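PDB 4NL9: ankyrin repeat and SAM domain-containing protein 3 from Homo sapiens, which may take part in vasopressin signalling in the kidney and self-associates through its SAM domain, the part described here. Local coordinates for residues 23-27 against 48-52. The protein carries 1 engineered substitution. Sequence-based numbering, arbitrary orientation.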
loop_
_atom_site.group_PDB
_atom_site.type_symbol
_atom_site.label_atom_id
_atom_site.label_comp_id
_atom_site.label_asym_id
_atom_site.label_seq_id
_atom_site.Cartn_x
_atom_site.Cartn_y
_atom_site.Cartn_z
ATOM N N TYR A 23 -11.647 -1.243 -6.372
ATOM C CA TYR A 23 -10.993 -1.241 -7.682
ATOM C C TYR A 23 -11.387 -2.411 -8.591
ATOM O O TYR A 23 -10.905 -2.511 -9.727
ATOM C CB TYR A 23 -9.466 -1.170 -7.540
ATOM C CG TYR A 23 -9.033 0.100 -6.862
ATOM C CD1 TYR A 23 -9.109 1.321 -7.529
ATOM C CD2 TYR A 23 -8.598 0.091 -5.547
ATOM C CE1 TYR A 23 -8.741 2.496 -6.905
ATOM C CE2 TYR A 23 -8.220 1.252 -4.920
ATOM C CZ TYR A 23 -8.293 2.448 -5.601
ATOM O OH TYR A 23 -7.930 3.599 -4.946
ATOM N N LEU A 24 -12.269 -3.281 -8.110
ATOM C CA LEU A 24 -12.591 -4.480 -8.880
ATOM C C LEU A 24 -13.175 -4.145 -10.254
ATOM O O LEU A 24 -12.783 -4.730 -11.258
ATOM C CB LEU A 24 -13.551 -5.387 -8.101
ATOM C CG LEU A 24 -14.053 -6.634 -8.849
ATOM C CD1 LEU A 24 -12.914 -7.602 -9.183
ATOM C CD2 LEU A 24 -15.146 -7.352 -8.068
ATOM N N GLN A 25 -14.111 -3.205 -10.311
ATOM C CA GLN A 25 -14.759 -2.916 -11.588
ATOM C C GLN A 25 -13.809 -2.250 -12.588
ATOM O O GLN A 25 -13.962 -2.422 -13.795
ATOM C CB GLN A 25 -16.049 -2.111 -11.392
ATOM C CG GLN A 25 -17.096 -2.873 -10.583
ATOM C CD GLN A 25 -18.521 -2.402 -10.832
ATOM O OE1 GLN A 25 -18.802 -1.203 -10.849
ATOM N NE2 GLN A 25 -19.430 -3.354 -11.027
ATOM N N VAL A 26 -12.814 -1.521 -12.093
ATOM C CA VAL A 26 -11.790 -0.983 -12.978
ATOM C C VAL A 26 -11.040 -2.118 -13.676
ATOM O O VAL A 26 -10.835 -2.090 -14.896
ATOM C CB VAL A 26 -10.813 -0.059 -12.233
ATOM C CG1 VAL A 26 -9.622 0.247 -13.097
ATOM C CG2 VAL A 26 -11.505 1.233 -11.844
ATOM N N PHE A 27 -10.661 -3.143 -12.916
ATOM C CA PHE A 27 -9.996 -4.295 -13.516
ATOM C C PHE A 27 -10.917 -5.042 -14.482
ATOM O O PHE A 27 -10.501 -5.412 -15.588
ATOM C CB PHE A 27 -9.460 -5.248 -12.437
ATOM C CG PHE A 27 -8.261 -4.714 -11.696
ATOM C CD1 PHE A 27 -7.051 -4.543 -12.349
ATOM C CD2 PHE A 27 -8.346 -4.383 -10.353
ATOM C CE1 PHE A 27 -5.943 -4.051 -11.681
ATOM C CE2 PHE A 27 -7.242 -3.887 -9.675
ATOM C CZ PHE A 27 -6.033 -3.715 -10.346
ATOM N N ILE A 48 -3.550 1.554 -15.195
ATOM C CA ILE A 48 -4.960 1.122 -15.156
ATOM C C ILE A 48 -5.828 2.084 -14.322
ATOM O O ILE A 48 -7.049 2.175 -14.514
ATOM C CB ILE A 48 -5.051 -0.336 -14.617
ATOM C CG1 ILE A 48 -4.508 -1.323 -15.650
ATOM C CG2 ILE A 48 -6.479 -0.734 -14.255
ATOM C CD1 ILE A 48 -4.248 -2.721 -15.089
ATOM N N GLY A 49 -5.200 2.816 -13.398
ATOM C CA GLY A 49 -5.930 3.757 -12.574
ATOM C C GLY A 49 -5.756 3.562 -11.080
ATOM O O GLY A 49 -6.465 4.185 -10.287
ATOM N N ILE A 50 -4.820 2.704 -10.680
ATOM C CA ILE A 50 -4.526 2.556 -9.258
ATOM C C ILE A 50 -3.460 3.594 -8.935
ATOM O O ILE A 50 -2.270 3.288 -8.896
ATOM C CB ILE A 50 -4.045 1.129 -8.878
ATOM C CG1 ILE A 50 -4.875 0.041 -9.574
ATOM C CG2 ILE A 50 -4.102 0.931 -7.361
ATOM C CD1 ILE A 50 -6.386 0.170 -9.390
ATOM N N THR A 51 -3.900 4.837 -8.746
ATOM C CA THR A 51 -2.965 5.959 -8.695
ATOM C C THR A 51 -2.500 6.309 -7.297
ATOM O O THR A 51 -1.497 7.014 -7.153
ATOM C CB THR A 51 -3.549 7.233 -9.347
ATOM O OG1 THR A 51 -4.590 7.779 -8.525
ATOM C CG2 THR A 51 -4.097 6.928 -10.730
ATOM N N LEU A 52 -3.180 5.806 -6.276
ATOM C CA LEU A 52 -2.807 6.130 -4.896
ATOM C C LEU A 52 -1.797 5.150 -4.317
ATOM O O LEU A 52 -1.805 3.954 -4.639
ATOM C CB LEU A 52 -4.046 6.196 -4.019
ATOM C CG LEU A 52 -5.152 7.118 -4.533
ATOM C CD1 LEU A 52 -6.351 7.066 -3.607
ATOM C CD2 LEU A 52 -4.634 8.556 -4.650
#
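Y23 and I50 face each other with their CA atoms 7.7 Å apart, where the first turn of helix 24-29 meets the loop that follows helix 42-48. G49 ends that helix in a Schellman motif with positive phi (125°), and a side chain there would press on the preceding carbonyl. The turn brings I50 between two aromatic rings. Its CD1 lies 3.5 Å from Y23 CD1, and its CG1 lies 4.0 Å from F27 CZ. The I50 side chain crosses that of F27 at about a right angle. Farther out, Y23 OH comes within 4.0 Å of L52 CD1. V26 extends CG1 anti to its own backbone N (chi1 168°), and this branch packs tightly on I48 CG2 at 3.5 Å. The other arm of I48 ends in CD1, 4.0 Å from F27 CE1. Replacing Y23 with an alanine would remove the ring and is likely to leave I50 CD1 bare on that side and L52 CD1 without the hydroxyl beside it. The contact is mainly apolar packing in the helical SAM domain; Y23 and L52 also pack on acidic side chains of another protein chain. M59 of helix 53-65 touches Y23, F27 and I50. F27 also packs on L11 and L15 of helix 11-17 and meets F37 of helix 34-37 edge-to-face.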